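Local coordinates for protein metallo-beta-lactamase FIM-1 (Pseudomonas aeruginosa, PDB 6V3Q) that probably hydrolyses the beta-lactam ring of antibiotics with the help of zinc, giving a substituted beta-amino acid and so resistance to these drugs, at residues R167-T172 and H206-G211; I202-G207 and R212-L217. One frame throughout, in Å; residues are numbered along the deposited sequence.

Overall arrangement
Both interactions lie in the C-terminal part of the metallo-beta-lactamase fold, their centres only 5 Å apart, with interaction 1 beside the zinc site and interaction 2 set back behind it. Along the chain, 167-172 comes first, in the loop between strand 159-161 and helix 185-195. Segments 202-207, 206-211 and 212-217 follow as one continuous run from the edge strand 201-203 through a loop into the last helix, 213-226. His206 and Gly207 belong to both contacts. Ala210 O and Ile202 N, 2.7 Å apart, probably form a hydrogen bond that joins loop to strand. The packing of helix on strand thus continues into the loop that carries His206 beside the metal.

Interaction 1: residues R167-T172 and H206-G211; sequences RPSGST and HGPMAG
Pro168 and His206 bring the two irregular loops closest together, their CA atoms 5.6 Å apart, and the chains diverge toward Ser169 and Ala210. Residues 168-171 form a type II beta turn closed by the hydrogen bond from Ser171 N to Pro168 O (3.1 Å), with Gly170 taking the third position at a phi of 87°. The proline ring carries the contact. Pro168 CB lies 3.3 Å from the carbonyl O of His206, and Pro168 CG meets His206 CB at 3.6 Å. The two side chains run side by side in the same direction, and Pro168 CG sits at the edge of the imidazole, near its plane. The histidine holds CG beside its backbone N (chi1 -49°); ND1 is hydrogen-bonded to Pro35 O, which would help fix the ring's rotation. Pro168 CD rests 3.6 Å above the plane of the Arg167 guanidinium, toward its rim. Further along, Ser169 OG just reaches Pro208 CG at 4.2 Å. Trp31 of the second subunit packs on both Pro168 and Pro208, and its NE1 donates a hydrogen bond to Ser169 O. In this mono-zinc form the His206 side chain is about 7 Å from the zinc; the equivalent histidine of dinuclear class B1 relatives is a ligand of the second zinc. Between the loops the contact is therefore van der Waals in character, and the polar grip on His206 comes from elsewhere.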
# COMPACT_ATOMS: atom_id res chain seq x y z
N ARG A 167 -5.77 16.56 -1.39
CA ARG A 167 -5.01 15.44 -1.93
C ARG A 167 -3.60 15.43 -1.35
O ARG A 167 -3.05 16.48 -1.02
CB ARG A 167 -4.95 15.52 -3.45
CG ARG A 167 -6.29 15.23 -4.12
CD ARG A 167 -6.77 13.84 -3.75
NE ARG A 167 -5.99 12.80 -4.42
CZ ARG A 167 -5.90 11.55 -3.98
NH1 ARG A 167 -5.17 10.67 -4.65
NH2 ARG A 167 -6.52 11.18 -2.87
N PRO A 168 -3.01 14.24 -1.20
CA PRO A 168 -1.63 14.17 -0.68
C PRO A 168 -0.66 14.89 -1.59
O PRO A 168 -0.88 15.03 -2.80
CB PRO A 168 -1.35 12.66 -0.65
CG PRO A 168 -2.70 12.01 -0.65
CD PRO A 168 -3.58 12.91 -1.45
N SER A 169 0.44 15.36 -1.00
CA SER A 169 1.48 16.01 -1.79
C SER A 169 2.09 15.01 -2.77
O SER A 169 2.31 13.84 -2.43
CB SER A 169 2.56 16.58 -0.88
OG SER A 169 3.37 15.55 -0.33
N GLY A 170 2.37 15.47 -3.98
CA GLY A 170 2.84 14.61 -5.04
C GLY A 170 1.75 13.93 -5.83
O GLY A 170 2.07 13.18 -6.77
N SER A 171 0.49 14.17 -5.50
CA SER A 171 -0.61 13.52 -6.20
C SER A 171 -0.73 14.05 -7.62
O SER A 171 -0.57 15.25 -7.86
CB SER A 171 -1.92 13.73 -5.44
OG SER A 171 -1.78 13.34 -4.09
N THR A 172 -1.00 13.15 -8.55
CA THR A 172 -1.30 13.51 -9.93
C THR A 172 -2.73 13.16 -10.33
O THR A 172 -3.09 13.34 -11.50
CB THR A 172 -0.32 12.85 -10.90
OG1 THR A 172 -0.49 11.42 -10.87
CG2 THR A 172 1.13 13.19 -10.53
N HIS A 206 -3.76 11.40 3.66
CA HIS A 206 -2.68 10.47 3.34
C HIS A 206 -1.37 11.22 3.20
O HIS A 206 -1.32 12.30 2.59
CB HIS A 206 -2.99 9.71 2.05
CG HIS A 206 -4.35 9.11 2.02
ND1 HIS A 206 -4.84 8.32 3.03
CD2 HIS A 206 -5.35 9.21 1.10
CE1 HIS A 206 -6.07 7.94 2.74
NE2 HIS A 206 -6.40 8.46 1.57
N GLY A 207 -0.31 10.66 3.76
CA GLY A 207 1.02 11.21 3.60
C GLY A 207 1.30 12.38 4.52
O GLY A 207 0.52 12.70 5.42
N PRO A 208 2.43 13.04 4.29
CA PRO A 208 2.91 14.04 5.25
C PRO A 208 2.16 15.36 5.17
O PRO A 208 1.63 15.75 4.14
CB PRO A 208 4.38 14.23 4.84
CG PRO A 208 4.38 13.96 3.37
CD PRO A 208 3.36 12.88 3.15
N MET A 209 2.12 16.03 6.32
CA MET A 209 1.65 17.41 6.38
C MET A 209 2.54 18.30 5.52
O MET A 209 3.76 18.12 5.46
CB MET A 209 1.65 17.88 7.84
CG MET A 209 1.60 19.40 8.04
SD MET A 209 1.76 19.87 9.78
CE MET A 209 3.36 19.16 10.19
N ALA A 210 1.92 19.26 4.85
CA ALA A 210 2.65 20.18 3.98
C ALA A 210 2.03 21.57 4.14
O ALA A 210 1.33 21.85 5.12
CB ALA A 210 2.65 19.68 2.53
N GLY A 211 2.27 22.45 3.17
CA GLY A 211 1.81 23.81 3.21
C GLY A 211 0.60 24.06 2.33
O GLY A 211 -0.11 23.13 1.91

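Interaction 2: residues I202-G207 and R212-L217; sequences IIPSHG and RELFEL
Ile202 meets the first turn of the last helix in a beta-alpha unit of the metallo-beta-lactamase fold, in which edge strand 201-203 leads through a loop into helix 213-226. Its CB bond is directed toward the helix, and the two branches then part. Ile202 CG2, anti to the backbone N, lies 4.3 Å from Leu214 CD1. Ile202 CG1 turns to the N side (chi1 -50°) and lies 3.9 Å from the backbone N of Arg212. From there Ile202 CD1 reaches Phe215, 3.7 Å from CE1 and almost as close to CZ, approaching the ring obliquely while the two side chains cross at about a right angle. Leu214 covers the residue just past the strand: its CD1 lies 3.6 Å from Pro204 CD and touches CG as well, the Leu214 and Pro204 side chains crossing at about a right angle. The CB bond of Ile203 points away from this helix, and its side chain packs on strand 159-161. Phe215 extends the apolar layer to Val189, Val192 and Ala193 of helix 185-195. Beside it the Arg212 guanidinium donates hydrogen bonds through NH1 to the carbonyls of Ala199 and Phe196 and through NH2 to that of Ala193. Arg212 NH1 lies at the edge of the Phe215 ring, in its plane, and Phe215 CE1 stands 3.6 Å above the guanidinium plane of Arg212, offset toward its rim.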
# COMPACT_ATOMS: atom_id res chain seq x y z
N ILE A 202 -0.97 22.38 6.47
CA ILE A 202 -2.13 21.73 5.88
C ILE A 202 -1.92 20.23 5.95
O ILE A 202 -0.89 19.72 5.47
CB ILE A 202 -2.37 22.19 4.43
CG1 ILE A 202 -2.35 23.72 4.35
CG2 ILE A 202 -3.68 21.65 3.91
CD1 ILE A 202 -3.39 24.39 5.23
N ILE A 203 -2.87 19.52 6.53
CA ILE A 203 -2.76 18.09 6.78
C ILE A 203 -3.78 17.37 5.90
O ILE A 203 -4.99 17.50 6.13
CB ILE A 203 -2.96 17.74 8.26
CG1 ILE A 203 -1.94 18.50 9.12
CG2 ILE A 203 -2.85 16.24 8.48
CD1 ILE A 203 -2.11 18.25 10.61
N PRO A 204 -3.36 16.59 4.91
CA PRO A 204 -4.29 15.74 4.17
C PRO A 204 -4.49 14.42 4.91
O PRO A 204 -3.91 14.17 5.96
CB PRO A 204 -3.57 15.53 2.83
CG PRO A 204 -2.12 15.54 3.21
CD PRO A 204 -1.99 16.50 4.38
N SER A 205 -5.34 13.57 4.34
CA SER A 205 -5.62 12.28 4.97
C SER A 205 -4.49 11.29 4.77
O SER A 205 -4.28 10.42 5.62
CB SER A 205 -6.93 11.70 4.44
OG SER A 205 -8.04 12.25 5.12
N HIS A 206 -3.76 11.40 3.66
CA HIS A 206 -2.68 10.47 3.34
C HIS A 206 -1.37 11.22 3.20
O HIS A 206 -1.32 12.30 2.59
CB HIS A 206 -2.99 9.71 2.05
CG HIS A 206 -4.35 9.11 2.02
ND1 HIS A 206 -4.84 8.32 3.03
CD2 HIS A 206 -5.35 9.21 1.10
CE1 HIS A 206 -6.07 7.94 2.74
NE2 HIS A 206 -6.40 8.46 1.57
N GLY A 207 -0.31 10.66 3.76
CA GLY A 207 1.02 11.21 3.60
C GLY A 207 1.30 12.38 4.52
O GLY A 207 0.52 12.70 5.42
N ARG A 212 0.37 25.34 2.03
CA ARG A 212 -0.79 25.75 1.26
C ARG A 212 -0.71 25.34 -0.21
O ARG A 212 -1.70 25.50 -0.93
CB ARG A 212 -0.99 27.26 1.36
CG ARG A 212 -1.25 27.75 2.78
CD ARG A 212 -1.56 29.24 2.82
NE ARG A 212 -2.83 29.57 2.17
CZ ARG A 212 -4.02 29.44 2.75
NH1 ARG A 212 -4.12 28.97 3.99
NH2 ARG A 212 -5.12 29.77 2.08
N GLU A 213 0.43 24.81 -0.67
CA GLU A 213 0.51 24.30 -2.03
C GLU A 213 -0.41 23.10 -2.23
O GLU A 213 -0.77 22.80 -3.38
CB GLU A 213 1.95 23.91 -2.37
CG GLU A 213 2.51 22.73 -1.59
CD GLU A 213 2.96 23.12 -0.19
OE1 GLU A 213 2.90 24.32 0.15
OE2 GLU A 213 3.38 22.22 0.56
N LEU A 214 -0.78 22.41 -1.15
CA LEU A 214 -1.78 21.35 -1.25
C LEU A 214 -3.12 21.89 -1.74
O LEU A 214 -3.87 21.17 -2.42
CB LEU A 214 -1.95 20.65 0.10
CG LEU A 214 -0.80 19.75 0.56
CD1 LEU A 214 -1.23 18.88 1.72
CD2 LEU A 214 -0.29 18.91 -0.59
N PHE A 215 -3.44 23.14 -1.39
CA PHE A 215 -4.64 23.77 -1.93
C PHE A 215 -4.53 23.95 -3.44
O PHE A 215 -5.46 23.61 -4.19
CB PHE A 215 -4.87 25.12 -1.25
CG PHE A 215 -5.36 25.01 0.17
CD1 PHE A 215 -4.93 25.91 1.13
CD2 PHE A 215 -6.24 24.01 0.54
CE1 PHE A 215 -5.37 25.82 2.44
CE2 PHE A 215 -6.69 23.91 1.85
CZ PHE A 215 -6.25 24.82 2.79
N GLU A 216 -3.40 24.49 -3.90
CA GLU A 216 -3.19 24.65 -5.34
C GLU A 216 -3.26 23.31 -6.06
O GLU A 216 -3.91 23.19 -7.11
CB GLU A 216 -1.84 25.32 -5.60
CG GLU A 216 -1.43 25.32 -7.06
CD GLU A 216 -0.01 25.82 -7.27
OE1 GLU A 216 0.54 25.59 -8.36
OE2 GLU A 216 0.54 26.43 -6.33
N LEU A 217 -2.61 22.29 -5.50
CA LEU A 217 -2.58 20.98 -6.15
C LEU A 217 -3.98 20.41 -6.32
O LEU A 217 -4.36 19.95 -7.40
CB LEU A 217 -1.70 20.02 -5.35
CG LEU A 217 -1.66 18.57 -5.82
CD1 LEU A 217 -1.28 18.51 -7.29
CD2 LEU A 217 -0.71 17.73 -4.98